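Local coordinates for uncharacterized protein YjgB (Bacillus subtilis, PDB 4YGT) that is of unknown function but is a putative secreted lipoprotein, the first structural representative of the DUF4309 family, at residues Glu90-Leu104 with Thr148-Lys160. Numbering follows the deposited sequence.
Sequences EIRYFGTGVERQLNL and TDQTADHVNLKAK. With EDO (1,2-ethanediol), chain D; SO4 (sulfate ion), chain B.
Over one face of the His154 ring lies Arg92 CD, a CH-pi contact 4.1 Å from the ring centroid, while the Phe94 ring stands obliquely beside it, with Phe94 CD1 3.8 Å from His154 CB. The Arg92 guanidinium, turned 25° from the imidazole, has His154 CE1 over one face; near its plane, at the edge, are Asn156 OD1 and a sulfate probably left from crystallisation. Two donors converge on Asn156 OD1: His154 ND1 at 3.0 Å, tilted from the amide plane, and Arg92 NE, weakly. Arg92 runs with CG anti to the backbone N (chi1 -160°) and bends at chi3, which brings NH2 within 3.2 Å of Glu90 OE2, a salt bridge entering from above the carboxylate plane. An alanine in place of Arg92 has no guanidinium, which would probably leave Glu90 without its salt-bridge partner and the Asn156 amide freer to turn. A water links Glu90 OE1 to Lys158 NZ. The backbones of 90-95 and 154-159 pair antiparallel in the middle of the sheet; Ile91 and Leu157 bond in both directions, as do Tyr93 and Val155, their side chains turned to the other face, where helix 14-27 packs on Tyr93 and Leu157. Farther along, Leu104 CD2 meets Val155 CG2 at 3.6 Å, and the extended Arg100 chain carries NH2 to Ala152 O at 3.1 Å and NH1 to Phe94 O at 2.9 Å and to Thr96 O. One sheet face is thus polar and charge-paired, the other apolar, while Arg100's charge probably offsets the partial negative charge of those carbonyls, tying the 96-104 loop to the corner at Asp153.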
loop_
_atom_site.group_PDB
_atom_site.type_symbol
_atom_site.label_atom_id
_atom_site.label_comp_id
_atom_site.label_asym_id
_atom_site.label_seq_id
_atom_site.Cartn_x
_atom_site.Cartn_y
_atom_site.Cartn_z
ATOM N N GLU A 90 4.560 8.179 2.712
ATOM C CA GLU A 90 4.140 6.777 2.641
ATOM C C GLU A 90 2.835 6.624 1.907
ATOM O O GLU A 90 1.948 7.483 2.015
ATOM C CB GLU A 90 4.020 6.199 4.067
ATOM C CG GLU A 90 3.704 4.712 4.168
ATOM C CD GLU A 90 3.726 4.131 5.568
ATOM O OE1 GLU A 90 4.384 4.714 6.460
ATOM O OE2 GLU A 90 3.104 3.064 5.760
ATOM N N ILE A 91 2.715 5.526 1.141
ATOM C CA ILE A 91 1.459 5.205 0.440
ATOM C C ILE A 91 0.976 3.891 1.037
ATOM O O ILE A 91 1.774 2.982 1.237
ATOM C CB ILE A 91 1.559 5.166 -1.129
ATOM C CG1 ILE A 91 2.209 6.459 -1.682
ATOM C CG2 ILE A 91 0.173 4.930 -1.768
ATOM C CD1 ILE A 91 2.601 6.457 -3.176
ATOM N N ARG A 92 -0.307 3.832 1.387
ATOM C CA ARG A 92 -0.952 2.672 1.952
ATOM C C ARG A 92 -2.094 2.241 1.022
ATOM O O ARG A 92 -2.986 3.037 0.729
ATOM C CB ARG A 92 -1.439 3.033 3.354
ATOM C CG ARG A 92 -1.694 1.860 4.258
ATOM C CD ARG A 92 -1.767 2.318 5.695
ATOM N NE ARG A 92 -0.453 2.479 6.320
ATOM C CZ ARG A 92 -0.279 2.925 7.560
ATOM N NH1 ARG A 92 -1.321 3.303 8.287
ATOM N NH2 ARG A 92 0.939 3.044 8.064
ATOM N N TYR A 93 -2.021 0.997 0.513
ATOM C CA TYR A 93 -2.980 0.342 -0.375
ATOM C C TYR A 93 -3.860 -0.588 0.479
ATOM O O TYR A 93 -3.338 -1.499 1.110
ATOM C CB TYR A 93 -2.212 -0.412 -1.478
ATOM C CG TYR A 93 -3.069 -1.206 -2.432
ATOM C CD1 TYR A 93 -3.628 -0.612 -3.558
ATOM C CD2 TYR A 93 -3.306 -2.562 -2.225
ATOM C CE1 TYR A 93 -4.454 -1.333 -4.421
ATOM C CE2 TYR A 93 -4.115 -3.297 -3.091
ATOM C CZ TYR A 93 -4.686 -2.679 -4.191
ATOM O OH TYR A 93 -5.497 -3.397 -5.043
ATOM N N PHE A 94 -5.195 -0.360 0.497
ATOM C CA PHE A 94 -6.093 -1.118 1.364
ATOM C C PHE A 94 -6.904 -2.215 0.662
ATOM O O PHE A 94 -7.639 -2.959 1.328
ATOM C CB PHE A 94 -7.053 -0.147 2.031
ATOM C CG PHE A 94 -6.374 0.692 3.087
ATOM C CD1 PHE A 94 -6.211 0.210 4.386
ATOM C CD2 PHE A 94 -5.966 1.993 2.809
ATOM C CE1 PHE A 94 -5.604 0.998 5.365
ATOM C CE2 PHE A 94 -5.368 2.779 3.788
ATOM C CZ PHE A 94 -5.198 2.287 5.059
ATOM N N GLY A 95 -6.756 -2.319 -0.660
ATOM C CA GLY A 95 -7.546 -3.250 -1.450
ATOM C C GLY A 95 -8.975 -2.747 -1.533
ATOM O O GLY A 95 -9.240 -1.593 -1.193
ATOM N N THR A 96 -9.910 -3.611 -1.944
ATOM C CA THR A 96 -11.339 -3.270 -2.042
ATOM C C THR A 96 -12.138 -4.020 -0.952
ATOM O O THR A 96 -11.591 -4.879 -0.242
ATOM C CB THR A 96 -11.876 -3.579 -3.462
ATOM O OG1 THR A 96 -12.100 -4.985 -3.593
ATOM C CG2 THR A 96 -10.938 -3.106 -4.570
ATOM N N GLY A 97 -13.417 -3.670 -0.825
ATOM C CA GLY A 97 -14.338 -4.313 0.101
ATOM C C GLY A 97 -15.124 -5.370 -0.636
ATOM O O GLY A 97 -15.315 -6.473 -0.113
ATOM N N VAL A 98 -15.564 -5.037 -1.876
ATOM C CA VAL A 98 -16.321 -5.944 -2.735
ATOM C C VAL A 98 -15.355 -6.737 -3.609
ATOM O O VAL A 98 -14.416 -6.173 -4.187
ATOM C CB VAL A 98 -17.465 -5.289 -3.560
ATOM C CG1 VAL A 98 -18.569 -4.772 -2.653
ATOM C CG2 VAL A 98 -16.970 -4.187 -4.484
ATOM N N GLU A 99 -15.586 -8.074 -3.669
ATOM C CA GLU A 99 -14.770 -9.066 -4.391
ATOM C C GLU A 99 -13.287 -8.882 -4.018
ATOM O O GLU A 99 -12.427 -8.749 -4.895
ATOM C CB GLU A 99 -14.998 -8.993 -5.918
ATOM C CG GLU A 99 -16.247 -9.717 -6.382
ATOM C CD GLU A 99 -16.473 -9.711 -7.881
ATOM O OE1 GLU A 99 -15.864 -10.555 -8.578
ATOM O OE2 GLU A 99 -17.283 -8.881 -8.356
ATOM N N ARG A 100 -13.019 -8.847 -2.689
ATOM C CA ARG A 100 -11.697 -8.646 -2.089
ATOM C C ARG A 100 -10.747 -9.806 -2.420
ATOM O O ARG A 100 -9.536 -9.584 -2.484
ATOM C CB ARG A 100 -11.797 -8.438 -0.563
ATOM C CG ARG A 100 -10.464 -8.057 0.084
ATOM C CD ARG A 100 -10.547 -7.810 1.577
ATOM N NE ARG A 100 -9.251 -7.410 2.156
ATOM C CZ ARG A 100 -8.782 -6.165 2.182
ATOM N NH1 ARG A 100 -9.464 -5.175 1.614
ATOM N NH2 ARG A 100 -7.621 -5.900 2.764
ATOM N N GLN A 101 -11.284 -11.015 -2.665
ATOM C CA GLN A 101 -10.516 -12.213 -3.045
ATOM C C GLN A 101 -9.617 -11.913 -4.260
ATOM O O GLN A 101 -8.460 -12.351 -4.301
ATOM C CB GLN A 101 -11.471 -13.390 -3.353
ATOM N N LEU A 102 -10.137 -11.078 -5.194
ATOM C CA LEU A 102 -9.456 -10.636 -6.413
ATOM C C LEU A 102 -8.268 -9.708 -6.126
ATOM O O LEU A 102 -7.479 -9.450 -7.037
ATOM C CB LEU A 102 -10.429 -9.943 -7.384
ATOM C CG LEU A 102 -11.664 -10.719 -7.825
ATOM C CD1 LEU A 102 -12.531 -9.864 -8.701
ATOM C CD2 LEU A 102 -11.304 -12.007 -8.557
ATOM N N ASN A 103 -8.118 -9.217 -4.879
ATOM C CA ASN A 103 -6.971 -8.379 -4.525
ATOM C C ASN A 103 -6.384 -8.832 -3.184
ATOM O O ASN A 103 -6.013 -9.989 -3.108
ATOM C CB ASN A 103 -7.264 -6.868 -4.598
ATOM C CG ASN A 103 -8.440 -6.415 -3.804
ATOM O OD1 ASN A 103 -8.330 -6.160 -2.605
ATOM N ND2 ASN A 103 -9.588 -6.323 -4.455
ATOM N N LEU A 104 -6.255 -7.963 -2.157
ATOM C CA LEU A 104 -5.596 -8.274 -0.872
ATOM C C LEU A 104 -6.162 -9.481 -0.128
ATOM O O LEU A 104 -5.421 -10.108 0.636
ATOM C CB LEU A 104 -5.566 -7.064 0.079
ATOM C CG LEU A 104 -4.736 -5.855 -0.390
ATOM C CD1 LEU A 104 -4.471 -4.910 0.750
ATOM C CD2 LEU A 104 -3.407 -6.287 -0.973
ATOM N N THR A 148 -4.326 -11.555 11.252
ATOM C CA THR A 148 -4.391 -12.805 12.038
ATOM C C THR A 148 -4.655 -13.984 11.095
ATOM O O THR A 148 -3.954 -14.997 11.181
ATOM C CB THR A 148 -5.404 -12.705 13.172
ATOM O OG1 THR A 148 -6.519 -11.909 12.745
ATOM C CG2 THR A 148 -4.785 -12.122 14.433
ATOM N N ASP A 149 -5.605 -13.817 10.144
ATOM C CA ASP A 149 -5.827 -14.783 9.074
ATOM C C ASP A 149 -4.709 -14.522 8.085
ATOM O O ASP A 149 -4.135 -13.424 8.095
ATOM C CB ASP A 149 -7.229 -14.647 8.455
ATOM C CG ASP A 149 -7.534 -13.315 7.798
ATOM O OD1 ASP A 149 -7.242 -12.262 8.418
ATOM O OD2 ASP A 149 -8.119 -13.322 6.696
ATOM N N GLN A 150 -4.362 -15.484 7.247
ATOM C CA GLN A 150 -3.209 -15.262 6.378
ATOM C C GLN A 150 -3.501 -14.367 5.136
ATOM O O GLN A 150 -2.939 -14.608 4.073
ATOM C CB GLN A 150 -2.588 -16.609 5.970
ATOM C CG GLN A 150 -1.964 -17.378 7.149
ATOM C CD GLN A 150 -1.126 -16.513 8.075
ATOM O OE1 GLN A 150 -0.075 -15.970 7.697
ATOM N NE2 GLN A 150 -1.601 -16.325 9.297
ATOM N N THR A 151 -4.305 -13.296 5.295
ATOM C CA THR A 151 -4.606 -12.352 4.209
ATOM C C THR A 151 -4.020 -10.976 4.542
ATOM O O THR A 151 -3.862 -10.640 5.728
ATOM C CB THR A 151 -6.119 -12.251 3.913
ATOM O OG1 THR A 151 -6.791 -11.572 4.982
ATOM C CG2 THR A 151 -6.763 -13.608 3.617
ATOM N N ALA A 152 -3.668 -10.199 3.489
ATOM C CA ALA A 152 -3.120 -8.843 3.620
ATOM C C ALA A 152 -4.216 -7.841 3.982
ATOM O O ALA A 152 -5.294 -7.860 3.392
ATOM C CB ALA A 152 -2.435 -8.415 2.318
ATOM N N ASP A 153 -3.922 -6.959 4.942
ATOM C CA ASP A 153 -4.816 -5.891 5.393
ATOM C C ASP A 153 -4.576 -4.650 4.582
ATOM O O ASP A 153 -5.528 -4.042 4.100
ATOM C CB ASP A 153 -4.610 -5.614 6.876
ATOM C CG ASP A 153 -5.108 -6.756 7.741
ATOM O OD1 ASP A 153 -6.000 -7.517 7.276
ATOM O OD2 ASP A 153 -4.605 -6.904 8.862
ATOM N N HIS A 154 -3.296 -4.292 4.412
ATOM C CA HIS A 154 -2.808 -3.178 3.600
ATOM C C HIS A 154 -1.355 -3.434 3.202
ATOM O O HIS A 154 -0.659 -4.251 3.816
ATOM C CB HIS A 154 -2.965 -1.807 4.291
ATOM C CG HIS A 154 -2.401 -1.737 5.678
ATOM N ND1 HIS A 154 -1.050 -1.510 5.906
ATOM C CD2 HIS A 154 -3.030 -1.851 6.867
ATOM C CE1 HIS A 154 -0.911 -1.488 7.220
ATOM N NE2 HIS A 154 -2.079 -1.676 7.834
ATOM N N VAL A 155 -0.931 -2.765 2.136
ATOM C CA VAL A 155 0.421 -2.825 1.584
ATOM C C VAL A 155 0.963 -1.406 1.634
ATOM O O VAL A 155 0.319 -0.500 1.123
ATOM C CB VAL A 155 0.428 -3.412 0.158
ATOM C CG1 VAL A 155 1.848 -3.559 -0.360
ATOM C CG2 VAL A 155 -0.294 -4.753 0.108
ATOM N N ASN A 156 2.094 -1.198 2.321
ATOM C CA ASN A 156 2.730 0.113 2.468
ATOM C C ASN A 156 3.935 0.300 1.575
ATOM O O ASN A 156 4.725 -0.623 1.398
ATOM C CB ASN A 156 3.164 0.350 3.910
ATOM C CG ASN A 156 2.071 0.237 4.927
ATOM O OD1 ASN A 156 0.887 0.305 4.601
ATOM N ND2 ASN A 156 2.451 0.060 6.193
ATOM N N LEU A 157 4.090 1.513 1.024
ATOM C CA LEU A 157 5.264 1.870 0.241
ATOM C C LEU A 157 5.929 3.081 0.847
ATOM O O LEU A 157 5.271 4.094 1.055
ATOM C CB LEU A 157 4.924 2.125 -1.231
ATOM C CG LEU A 157 6.111 2.399 -2.171
ATOM C CD1 LEU A 157 7.012 1.196 -2.309
ATOM C CD2 LEU A 157 5.626 2.829 -3.496
ATOM N N LYS A 158 7.242 2.980 1.135
ATOM C CA LYS A 158 8.008 4.106 1.669
ATOM C C LYS A 158 9.456 4.025 1.210
ATOM O O LYS A 158 9.870 2.991 0.695
ATOM C CB LYS A 158 7.899 4.208 3.209
ATOM C CG LYS A 158 8.451 3.049 4.027
ATOM C CD LYS A 158 8.558 3.481 5.487
ATOM C CE LYS A 158 8.681 2.333 6.454
ATOM N NZ LYS A 158 8.239 2.719 7.826
ATOM N N ALA A 159 10.227 5.109 1.395
ATOM C CA ALA A 159 11.654 5.096 1.065
ATOM C C ALA A 159 12.427 4.290 2.087
ATOM O O ALA A 159 12.068 4.293 3.281
ATOM C CB ALA A 159 12.201 6.514 1.011
ATOM N N LYS A 160 13.464 3.570 1.625
ATOM C CA LYS A 160 14.379 2.812 2.494
ATOM C C LYS A 160 15.099 3.774 3.471
ATOM O O LYS A 160 15.616 4.823 3.011
ATOM C CB LYS A 160 15.426 2.024 1.671
ATOM C CG LYS A 160 14.978 0.631 1.218
ATOM C CD LYS A 160 16.102 -0.408 1.307
ATOM C CE LYS A 160 17.179 -0.248 0.238
ATOM N NZ LYS A 160 18.431 -1.039 0.502
ATOM O OXT LYS A 160 15.117 3.489 4.691
HETATM C C1 EDO D . -16.199 -0.997 -2.089
HETATM O O1 EDO D . -15.349 -2.155 -2.064
HETATM C C2 EDO D . -17.469 -1.119 -1.203
HETATM O O2 EDO D . -17.356 -0.328 -0.017
HETATM S S SO4 B . 0.280 5.026 12.165
HETATM O O1 SO4 B . 0.482 6.433 12.531
HETATM O O2 SO4 B . -1.073 4.775 11.679
HETATM O O3 SO4 B . 1.258 4.681 11.127
HETATM O O4 SO4 B . 0.476 4.156 13.310
HETATM O O HOH W 1 5.334 2.897 8.614
#